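Local coordinates for Mgp-operon protein 3 (Mycoplasma pneumoniae, PDB 6RJ1) that probably takes part in attaching the mycoplasma to sugars on host cells, as an extracellular adhesin subunit held in the bacterial membrane, at residues N201-R204 / S205-L209; F508-N511 / Q512-F515. All coordinates share one frame; numbering follows the deposited sequence.

Two places where a short helix gives way to loop are described here. Contact 1 (201-209) comes first in the chain; it begins on helix 200-203 and runs into the loop before strand 220-222. Contact 2 (508-515) begins on helix 503-511 and runs into the loop before strand 538-546. Both strands belong to one mixed, branched sheet, so both loops lead to strands of the same sheet. The centres of contact 1 and contact 2 are about 22 Å apart, and the nearest atoms of contact 1 and contact 2 are about 10 Å apart. They lie on the same side of the molecule, contact 1 at the periphery and contact 2 buried within the MgpC adhesin family region, whose relatives are grouped with beta-propellers.

Contact 1. Residues N201-R204 / S205-L209; sequences NSQR and SQKGL
Arg204 and Leu209 meet twice, through their backbones and through the arginine side chain, near the end of helix 200-203. Arg204 O accepts hydrogen bonds from two backbone amides, Lys207 N at 3.1 Å and Leu209 N at 3.0 Å, and the two donors reach it from opposite faces of its carbonyl plane. Lys207 N stands well above that plane, whereas Leu209 N is tilted 34° from it. The five-residue step to Leu209, with Gly208 in a left-handed backbone conformation just before it, resembles the 6→1 half of a Schellman motif; the pair that would make the 5→2 half, Gly208 N and Ser205 O, is long at 3.7 Å.

The side chain of Arg204 can be followed outward. Its CB lies against Leu209 O at 3.3 Å and beside Leu209 CB at 4.0 Å. A chi1 of 49° tucks CG between the backbone N and the carbonyl carbon; from there the chain runs extended to NE, and CD passes Leu209 O at 3.2 Å. The guanidinium folds back over the preceding helical turn, with Asn201 CA 4.2 Å above the centre of one face. At the tip, NH2 makes a weak hydrogen bond to Asn212 O.

On another side of the turn the Gln203 and Gln206 side chains cross obliquely, their amide planes 39° apart. The touch is of methylene against amide, Gln203 CG to Gln206 NE2 at 3.6 Å, while a weak backbone bond joins Gln206 N to Gln203 O.

The turn sits at the surface beside helix 187-192. Gln203 and Lys207 lean on Phe192, and the buried Leu209 packs on Gln187 and His191 of that helix and on Thr637 from a distant loop, before the chain continues toward strand 220-222.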
loop_
_atom_site.group_PDB
_atom_site.type_symbol
_atom_site.label_atom_id
_atom_site.label_comp_id
_atom_site.label_asym_id
_atom_site.label_seq_id
_atom_site.Cartn_x
_atom_site.Cartn_y
_atom_site.Cartn_z
ATOM N N ASN A 201 24.070 -18.174 26.111
ATOM C CA ASN A 201 23.590 -17.981 27.492
ATOM C C ASN A 201 24.561 -17.259 28.430
ATOM O O ASN A 201 24.110 -16.514 29.302
ATOM C CB ASN A 201 23.195 -19.320 28.118
ATOM C CG ASN A 201 22.110 -20.069 27.377
ATOM O OD1 ASN A 201 20.985 -19.573 27.188
ATOM N ND2 ASN A 201 22.427 -21.291 26.950
ATOM N N SER A 202 25.871 -17.485 28.273
ATOM C CA SER A 202 26.889 -16.886 29.136
ATOM C C SER A 202 27.440 -15.543 28.652
ATOM O O SER A 202 27.947 -14.771 29.474
ATOM C CB SER A 202 28.033 -17.867 29.374
ATOM O OG SER A 202 28.526 -18.384 28.148
ATOM N N GLN A 203 27.373 -15.271 27.336
ATOM C CA GLN A 203 27.926 -14.038 26.764
ATOM C C GLN A 203 26.903 -13.079 26.141
ATOM O O GLN A 203 27.307 -11.990 25.735
ATOM C CB GLN A 203 29.023 -14.366 25.751
ATOM C CG GLN A 203 30.395 -14.511 26.376
ATOM C CD GLN A 203 31.402 -14.995 25.367
ATOM O OE1 GLN A 203 31.827 -16.151 25.409
ATOM N NE2 GLN A 203 31.803 -14.137 24.434
ATOM N N ARG A 204 25.602 -13.448 26.086
ATOM C CA ARG A 204 24.533 -12.602 25.541
ATOM C C ARG A 204 24.482 -11.223 26.207
ATOM O O ARG A 204 24.288 -10.220 25.522
ATOM C CB ARG A 204 23.151 -13.297 25.591
ATOM C CG ARG A 204 22.761 -13.919 26.934
ATOM C CD ARG A 204 21.267 -13.922 27.136
ATOM N NE ARG A 204 20.893 -14.740 28.288
ATOM C CZ ARG A 204 20.031 -15.749 28.258
ATOM N NH1 ARG A 204 19.766 -16.433 29.358
ATOM N NH2 ARG A 204 19.509 -16.149 27.110
ATOM N N SER A 205 24.702 -11.193 27.537
ATOM C CA SER A 205 24.713 -10.023 28.412
ATOM C C SER A 205 25.692 -8.939 27.926
ATOM O O SER A 205 25.310 -7.761 27.846
ATOM C CB SER A 205 25.050 -10.453 29.835
ATOM O OG SER A 205 24.880 -9.398 30.765
ATOM N N GLN A 206 26.927 -9.354 27.549
ATOM C CA GLN A 206 27.975 -8.453 27.057
ATOM C C GLN A 206 27.924 -8.236 25.524
ATOM O O GLN A 206 28.889 -7.746 24.933
ATOM C CB GLN A 206 29.375 -8.902 27.539
ATOM C CG GLN A 206 29.891 -10.195 26.920
ATOM C CD GLN A 206 30.603 -11.062 27.919
ATOM O OE1 GLN A 206 30.057 -11.431 28.967
ATOM N NE2 GLN A 206 31.832 -11.426 27.600
ATOM N N LYS A 207 26.794 -8.564 24.897
ATOM C CA LYS A 207 26.580 -8.393 23.456
ATOM C C LYS A 207 25.311 -7.568 23.170
ATOM O O LYS A 207 24.947 -7.382 22.004
ATOM C CB LYS A 207 26.534 -9.757 22.730
ATOM C CG LYS A 207 27.820 -10.582 22.818
ATOM C CD LYS A 207 28.835 -10.220 21.752
ATOM C CE LYS A 207 30.076 -11.065 21.860
ATOM N NZ LYS A 207 30.960 -10.856 20.690
ATOM N N GLY A 208 24.679 -7.060 24.233
ATOM C CA GLY A 208 23.467 -6.253 24.145
ATOM C C GLY A 208 22.224 -7.079 23.924
ATOM O O GLY A 208 21.242 -6.592 23.357
ATOM N N LEU A 209 22.276 -8.344 24.390
ATOM C CA LEU A 209 21.227 -9.351 24.270
ATOM C C LEU A 209 20.919 -9.998 25.628
ATOM O O LEU A 209 20.561 -11.178 25.676
ATOM C CB LEU A 209 21.664 -10.423 23.243
ATOM C CG LEU A 209 21.781 -9.978 21.791
ATOM C CD1 LEU A 209 22.724 -10.859 21.031
ATOM C CD2 LEU A 209 20.424 -9.922 21.116
#

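Contact 2. Residues F508-N511 / Q512-F515; sequences FVEN and QLGF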
loop_
_atom_site.group_PDB
_atom_site.type_symbol
_atom_site.label_atom_id
_atom_site.label_comp_id
_atom_site.label_asym_id
_atom_site.label_seq_id
_atom_site.Cartn_x
_atom_site.Cartn_y
_atom_site.Cartn_z
ATOM N N PHE A 508 9.920 0.904 16.282
ATOM C CA PHE A 508 9.808 -0.427 15.687
ATOM C C PHE A 508 10.017 -0.405 14.173
ATOM O O PHE A 508 10.805 -1.197 13.665
ATOM C CB PHE A 508 8.448 -1.064 16.020
ATOM C CG PHE A 508 8.475 -1.927 17.255
ATOM C CD1 PHE A 508 8.989 -3.217 17.210
ATOM C CD2 PHE A 508 7.993 -1.449 18.469
ATOM C CE1 PHE A 508 9.014 -4.015 18.351
ATOM C CE2 PHE A 508 8.042 -2.243 19.620
ATOM C CZ PHE A 508 8.572 -3.510 19.556
ATOM N N VAL A 509 9.341 0.516 13.470
ATOM C CA VAL A 509 9.412 0.654 12.014
ATOM C C VAL A 509 10.797 1.141 11.604
ATOM O O VAL A 509 11.444 0.503 10.769
ATOM C CB VAL A 509 8.273 1.556 11.453
ATOM C CG1 VAL A 509 8.389 1.746 9.941
ATOM C CG2 VAL A 509 6.897 1.002 11.823
ATOM N N GLU A 510 11.257 2.250 12.225
ATOM C CA GLU A 510 12.533 2.911 11.952
ATOM C C GLU A 510 13.758 2.072 12.273
ATOM O O GLU A 510 14.757 2.191 11.564
ATOM C CB GLU A 510 12.613 4.269 12.652
ATOM C CG GLU A 510 11.750 5.344 12.001
ATOM C CD GLU A 510 11.852 6.739 12.596
ATOM O OE1 GLU A 510 12.364 6.880 13.732
ATOM O OE2 GLU A 510 11.413 7.696 11.919
ATOM N N ASN A 511 13.705 1.241 13.325
ATOM C CA ASN A 511 14.848 0.407 13.697
ATOM C C ASN A 511 15.102 -0.694 12.684
ATOM O O ASN A 511 16.248 -1.079 12.468
ATOM C CB ASN A 511 14.719 -0.148 15.121
ATOM C CG ASN A 511 14.849 0.901 16.191
ATOM O OD1 ASN A 511 15.164 2.073 15.924
ATOM N ND2 ASN A 511 14.588 0.509 17.431
ATOM N N GLN A 512 14.043 -1.165 12.027
ATOM C CA GLN A 512 14.174 -2.208 11.022
ATOM C C GLN A 512 14.581 -1.640 9.653
ATOM O O GLN A 512 14.913 -2.422 8.766
ATOM C CB GLN A 512 12.908 -3.084 10.958
ATOM C CG GLN A 512 13.253 -4.553 10.783
ATOM C CD GLN A 512 12.140 -5.495 11.141
ATOM O OE1 GLN A 512 11.689 -6.282 10.308
ATOM N NE2 GLN A 512 11.703 -5.469 12.396
ATOM N N LEU A 513 14.626 -0.287 9.499
ATOM C CA LEU A 513 15.008 0.372 8.246
ATOM C C LEU A 513 16.452 0.107 7.881
ATOM O O LEU A 513 16.795 0.084 6.702
ATOM C CB LEU A 513 14.731 1.889 8.271
ATOM C CG LEU A 513 13.261 2.365 8.229
ATOM C CD1 LEU A 513 13.167 3.858 8.474
ATOM C CD2 LEU A 513 12.598 2.054 6.896
ATOM N N GLY A 514 17.291 -0.094 8.887
ATOM C CA GLY A 514 18.704 -0.366 8.683
ATOM C C GLY A 514 19.551 -0.181 9.918
ATOM O O GLY A 514 19.033 0.032 11.019
ATOM N N PHE A 515 20.869 -0.250 9.722
ATOM C CA PHE A 515 21.862 -0.126 10.779
ATOM C C PHE A 515 22.407 1.294 10.941
ATOM O O PHE A 515 22.813 1.946 9.975
ATOM C CB PHE A 515 22.997 -1.140 10.558
ATOM C CG PHE A 515 24.134 -1.088 11.545
ATOM C CD1 PHE A 515 24.031 -1.710 12.785
ATOM C CD2 PHE A 515 25.325 -0.448 11.222
ATOM C CE1 PHE A 515 25.088 -1.671 13.696
ATOM C CE2 PHE A 515 26.386 -0.408 12.134
ATOM C CZ PHE A 515 26.264 -1.033 13.358
HETATM O O HOH W 1 12.052 -3.555 14.962
#
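Leu513 N bonds back to Glu510 O at 3.2 Å and Gln512 N more weakly to Val509 O, two i+3 bonds of the 3-10 type that tighten the chain toward the C-terminal end of helix 503-511, with Gly514 the first residue to leave helical phi/psi. The turn lies within the adhesin family region, buried in the molecule. The bond to Glu510 O comes from above the carbonyl plane, 72° out of it, as suits so tight a turn.

Leu513 folds back along the helix it follows. With CG anti to its own carbonyl carbon (chi1 -71°), CB rests on Glu510 O, CG lies 3.6 Å from Val509 O, and CD1 reaches Glu510 CA at 3.7 Å. Beyond that, CD1 meets the aliphatic CG of Glu510 at 4.1 Å. The glutamate then carries its carboxylate on to Thr534, while Leu513 also packs against Ala559 of strand 549-563.

The Asn511 amide uses both ends outside the turn: OD1 accepts from Lys529 NZ, and ND2 donates to Leu601 O. Gln512 extends its amide similarly, OE1 receiving Trp579 N and Asn660 ND2, which should fix its rotation. Gln512 NE2 also bonds a water at 3.2 Å, and the same water is hydrogen-bonded to Phe508 O, 3.0 Å from the water oxygen, bridging helix backbone and glutamine side chain.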